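Local coordinates for protein ALDH21) (Physcomitrella patens subsp. patens, PDB 5MZ5) that acts as an NADP(+)-dependent succinic semialdehyde dehydrogenase, a member of the aldehyde dehydrogenase family that oxidises its aldehyde substrate to succinate, at residues R307-G312 against D356-P361; I321-L326 against E338-A343. All coordinates share one frame; numbering follows the deposited sequence.

Interaction 1 of 2, residues R307-G312 against D356-P361; sequences RLINGG and DTYLGP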
# COMPACT_ATOMS: atom_id res chain seq x y z
N ARG A 307 -16.31 -12.52 -29.00
CA ARG A 307 -15.36 -12.74 -27.91
C ARG A 307 -15.09 -14.21 -27.69
O ARG A 307 -13.96 -14.58 -27.38
CB ARG A 307 -15.81 -12.03 -26.62
CG ARG A 307 -15.94 -10.51 -26.79
CD ARG A 307 -14.65 -9.77 -26.58
NE ARG A 307 -13.77 -9.80 -27.75
CZ ARG A 307 -12.45 -9.71 -27.70
NH1 ARG A 307 -11.82 -9.61 -26.53
NH2 ARG A 307 -11.73 -9.73 -28.82
N LEU A 308 -16.11 -15.06 -27.92
CA LEU A 308 -15.97 -16.52 -27.82
C LEU A 308 -15.09 -17.04 -28.96
O LEU A 308 -14.30 -17.97 -28.75
CB LEU A 308 -17.33 -17.21 -27.83
CG LEU A 308 -18.23 -16.99 -26.63
CD1 LEU A 308 -19.55 -17.71 -26.83
CD2 LEU A 308 -17.56 -17.41 -25.32
N ILE A 309 -15.20 -16.42 -30.15
CA ILE A 309 -14.37 -16.75 -31.33
C ILE A 309 -12.91 -16.38 -31.02
O ILE A 309 -12.01 -17.20 -31.23
CB ILE A 309 -14.91 -16.05 -32.62
CG1 ILE A 309 -16.23 -16.69 -33.11
CG2 ILE A 309 -13.84 -15.96 -33.76
CD1 ILE A 309 -16.12 -18.21 -33.68
N ASN A 310 -12.68 -15.16 -30.45
CA ASN A 310 -11.34 -14.72 -30.06
C ASN A 310 -10.74 -15.71 -29.04
O ASN A 310 -9.61 -16.17 -29.23
CB ASN A 310 -11.36 -13.28 -29.52
CG ASN A 310 -9.99 -12.82 -29.02
OD1 ASN A 310 -9.08 -12.52 -29.79
ND2 ASN A 310 -9.79 -12.86 -27.72
N GLY A 311 -11.52 -16.07 -28.03
CA GLY A 311 -11.07 -17.02 -27.02
C GLY A 311 -10.67 -18.38 -27.57
O GLY A 311 -9.58 -18.88 -27.28
N GLY A 312 -11.56 -18.96 -28.35
CA GLY A 312 -11.36 -20.28 -28.91
C GLY A 312 -10.37 -20.43 -30.05
O GLY A 312 -9.86 -21.54 -30.27
N ASP A 356 -5.74 -10.36 -44.10
CA ASP A 356 -7.05 -10.87 -43.68
C ASP A 356 -7.02 -12.32 -43.11
O ASP A 356 -8.08 -12.84 -42.78
CB ASP A 356 -8.08 -10.72 -44.82
CG ASP A 356 -7.73 -11.46 -46.10
OD1 ASP A 356 -6.61 -12.01 -46.19
OD2 ASP A 356 -8.57 -11.45 -47.03
N THR A 357 -5.82 -12.94 -42.96
CA THR A 357 -5.70 -14.28 -42.37
C THR A 357 -5.98 -14.18 -40.87
O THR A 357 -5.38 -13.35 -40.16
CB THR A 357 -4.33 -14.92 -42.64
OG1 THR A 357 -4.23 -15.18 -44.03
CG2 THR A 357 -4.15 -16.27 -41.91
N TYR A 358 -6.91 -15.02 -40.40
CA TYR A 358 -7.27 -15.11 -38.99
C TYR A 358 -6.48 -16.24 -38.35
O TYR A 358 -6.01 -16.09 -37.24
CB TYR A 358 -8.77 -15.36 -38.82
CG TYR A 358 -9.22 -15.21 -37.39
CD1 TYR A 358 -9.17 -16.28 -36.50
CD2 TYR A 358 -9.64 -13.97 -36.89
CE1 TYR A 358 -9.52 -16.14 -35.16
CE2 TYR A 358 -10.01 -13.82 -35.55
CZ TYR A 358 -9.96 -14.91 -34.70
OH TYR A 358 -10.32 -14.77 -33.38
N LEU A 359 -6.36 -17.38 -39.05
CA LEU A 359 -5.72 -18.59 -38.56
C LEU A 359 -4.54 -19.01 -39.43
O LEU A 359 -4.71 -19.35 -40.59
CB LEU A 359 -6.80 -19.72 -38.44
CG LEU A 359 -6.35 -21.15 -38.08
CD1 LEU A 359 -5.71 -21.22 -36.71
CD2 LEU A 359 -7.51 -22.11 -38.10
N GLY A 360 -3.35 -18.99 -38.83
CA GLY A 360 -2.13 -19.43 -39.48
C GLY A 360 -1.86 -20.92 -39.25
O GLY A 360 -2.72 -21.63 -38.70
N PRO A 361 -0.69 -21.44 -39.66
CA PRO A 361 -0.44 -22.88 -39.42
C PRO A 361 -0.03 -23.16 -37.98
O PRO A 361 0.25 -22.23 -37.22
CB PRO A 361 0.70 -23.20 -40.39
CG PRO A 361 1.45 -21.90 -40.52
CD PRO A 361 0.46 -20.79 -40.33
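Two first torsions bring Tyr358 and Ile309 together. In Tyr358, CG lies anti to the backbone N (chi1 -170°), which carries the ring out of an irregular loop toward residues 307-312 of helix 301-313. In Ile309, CG1 sits beside the backbone N and anti to the carbonyl carbon (chi1 -72°), and this places the other branch, CG2, next to the incoming phenol. The evidence for the encounter is a small set of distances, all made by the hydroxyl end of the ring. Ile309 CG2 lies 3.7 Å from Tyr358 OH and 4.1 Å from Tyr358 CZ, approaching the ring obliquely, so the methyl group brushes the phenol end without settling on its centre. The hydroxyl also meets the helix backbone: Tyr358 OH is 3.5 Å from Asn310 CA, and the angle from Tyr358 CZ through OH to that CA is about 175°, so the C-O bond aims almost straight at the helix.

Ile309 O stands 3.7 Å from Tyr358 OH, too far for a hydrogen bond, and none crosses between the two segments. The contact is therefore a light van der Waals one, burying 96 Å² in total. The nearest CA atoms, those of Asn310 and Tyr358, are 9.8 Å apart, so the length of the tyrosine side chain spans most of the gap. The nearest side-chain atoms of Asn310 and Tyr314 are about 3 Å apart; Tyr314, which follows closely in sequence, is seen to bind succinate, a ligand absent here.

Leu347 touches both Ile309 and Tyr358. A backbone hydrogen bond joins Tyr358 to Lys348, while Ile309 also packs on Phe340, Ala343 and Val344 of helix 333-345.

Interaction 2 of 2, residues I321-L326 against E338-A343; sequences IHMQRL and EGFVAA
This is a buried, wholly apolar helix-on-sheet contact in the alpha/beta catalytic domain of the aldehyde dehydrogenase fold: the ring of Phe340, on helix 333-345, packs against Met323 and Leu326 of strand 323-329, which immediately precedes this helix in the chain and pairs in parallel with strand 419-425. A local break in the strand brings both residues to the same side. Met323 and Leu326 are three positions apart, which simple beta alternation would not place on one face, but Gln324 has a psi of -33°, far from extended, a break consistent with a shift in the alternation, as both residues point toward the helix.

On the helix, Phe340 holds CG anti to the backbone N (chi1 -174°), and its side chain and those of Met323 and Leu326 advance from opposite directions. Leu326 CD2 then lands over one face of the ring, 4.1 Å from the Phe340 centroid and only 9° off the ring normal, a well-centred CH-pi contact. Met323 reaches the ring with its terminal methyl: CE is 4.2 Å from Phe340 CZ, in an oblique approach.

The nearest CA atoms, of Leu326 and Phe340, are 10.6 Å apart, and side chains fill the interval. Val420 of strand 419-425 touches all three residues, and Leu308 of helix 301-313 touches Met323 and Phe340. With no hydrogen bond across the segments, cohesion here rests on dispersion, hydrophobic burial and the methyl-to-ring contact.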
# COMPACT_ATOMS: atom_id res chain seq x y z
N ILE A 321 -3.88 -19.61 -22.43
CA ILE A 321 -5.21 -19.15 -22.00
C ILE A 321 -6.26 -19.29 -23.13
O ILE A 321 -7.33 -18.68 -23.06
CB ILE A 321 -5.22 -17.75 -21.35
CG1 ILE A 321 -4.62 -16.65 -22.28
CG2 ILE A 321 -4.54 -17.81 -19.98
CD1 ILE A 321 -4.62 -15.17 -21.71
N HIS A 322 -5.98 -20.14 -24.14
CA HIS A 322 -6.91 -20.47 -25.22
C HIS A 322 -8.21 -21.02 -24.58
O HIS A 322 -8.13 -21.78 -23.62
CB HIS A 322 -6.27 -21.53 -26.13
CG HIS A 322 -7.23 -22.38 -26.91
ND1 HIS A 322 -7.19 -23.76 -26.86
CD2 HIS A 322 -8.21 -22.01 -27.78
CE1 HIS A 322 -8.16 -24.18 -27.64
NE2 HIS A 322 -8.81 -23.16 -28.22
N MET A 323 -9.39 -20.60 -25.07
CA MET A 323 -10.66 -21.12 -24.53
C MET A 323 -10.91 -22.50 -25.14
O MET A 323 -11.32 -22.63 -26.30
CB MET A 323 -11.83 -20.15 -24.79
CG MET A 323 -13.17 -20.61 -24.24
SD MET A 323 -14.52 -19.65 -24.99
CE MET A 323 -14.62 -20.46 -26.60
N GLN A 324 -10.58 -23.54 -24.37
CA GLN A 324 -10.70 -24.93 -24.82
C GLN A 324 -12.09 -25.51 -24.58
O GLN A 324 -12.53 -26.35 -25.35
CB GLN A 324 -9.63 -25.79 -24.14
CG GLN A 324 -9.44 -27.16 -24.80
CD GLN A 324 -8.30 -27.92 -24.17
OE1 GLN A 324 -7.19 -27.40 -24.00
NE2 GLN A 324 -8.55 -29.16 -23.79
N ARG A 325 -12.77 -25.07 -23.49
CA ARG A 325 -14.08 -25.60 -23.10
C ARG A 325 -15.12 -24.49 -22.97
O ARG A 325 -14.87 -23.46 -22.34
CB ARG A 325 -13.98 -26.40 -21.78
CG ARG A 325 -12.98 -27.57 -21.82
CD ARG A 325 -12.85 -28.23 -20.47
NE ARG A 325 -12.12 -27.42 -19.49
CZ ARG A 325 -12.48 -27.26 -18.22
NH1 ARG A 325 -11.72 -26.56 -17.39
NH2 ARG A 325 -13.61 -27.81 -17.77
N LEU A 326 -16.28 -24.71 -23.61
CA LEU A 326 -17.36 -23.74 -23.63
C LEU A 326 -18.63 -24.37 -23.05
O LEU A 326 -19.13 -25.35 -23.60
CB LEU A 326 -17.57 -23.23 -25.07
CG LEU A 326 -18.67 -22.19 -25.34
CD1 LEU A 326 -18.63 -21.01 -24.33
CD2 LEU A 326 -18.60 -21.70 -26.78
N GLU A 338 -25.40 -22.38 -32.97
CA GLU A 338 -25.67 -21.95 -34.34
C GLU A 338 -24.76 -20.76 -34.73
O GLU A 338 -24.04 -20.84 -35.73
CB GLU A 338 -27.16 -21.63 -34.48
CG GLU A 338 -27.63 -21.33 -35.89
CD GLU A 338 -29.00 -20.70 -35.93
OE1 GLU A 338 -29.14 -19.56 -35.44
OE2 GLU A 338 -29.95 -21.35 -36.44
N GLY A 339 -24.81 -19.68 -33.93
CA GLY A 339 -24.02 -18.48 -34.17
C GLY A 339 -22.52 -18.70 -34.10
O GLY A 339 -21.78 -18.17 -34.94
N PHE A 340 -22.07 -19.49 -33.10
CA PHE A 340 -20.66 -19.82 -32.90
C PHE A 340 -20.11 -20.65 -34.06
O PHE A 340 -19.09 -20.24 -34.63
CB PHE A 340 -20.43 -20.50 -31.53
CG PHE A 340 -19.00 -20.77 -31.14
CD1 PHE A 340 -18.13 -19.72 -30.83
CD2 PHE A 340 -18.53 -22.07 -31.01
CE1 PHE A 340 -16.81 -19.97 -30.45
CE2 PHE A 340 -17.21 -22.32 -30.60
CZ PHE A 340 -16.36 -21.27 -30.33
N VAL A 341 -20.78 -21.76 -34.43
CA VAL A 341 -20.37 -22.63 -35.56
C VAL A 341 -20.36 -21.83 -36.88
O VAL A 341 -19.40 -21.95 -37.65
CB VAL A 341 -21.17 -23.96 -35.64
CG1 VAL A 341 -20.94 -24.69 -36.96
CG2 VAL A 341 -20.84 -24.87 -34.46
N ALA A 342 -21.39 -21.00 -37.13
CA ALA A 342 -21.44 -20.16 -38.34
C ALA A 342 -20.25 -19.19 -38.39
O ALA A 342 -19.63 -19.02 -39.44
CB ALA A 342 -22.76 -19.39 -38.40
N ALA A 343 -19.88 -18.59 -37.24
CA ALA A 343 -18.74 -17.69 -37.16
C ALA A 343 -17.39 -18.40 -37.33
O ALA A 343 -16.52 -17.84 -38.00
CB ALA A 343 -18.79 -16.87 -35.87

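From the N terminus, helix 301-313 comes first and carries residues 307-312 of interaction 1. The chain then passes Ser319 and Cys320 of the succinate site to strand 323-329, and helix 333-345 returns upon that strand in interaction 2, closing a short loop with 11 residues between its segments. Only later does loop 356-361 come back to helix 301-313, so interaction 1 closes a longer loop that encloses all of interaction 2; the two do not cross. Their centres lie 10 Å apart and they meet directly: Gly311 O is 2.8 Å from Met323 N, a probable hydrogen bond. Together they tie helix 333-345 to the sheet strand and close the later loop on helix 301-313.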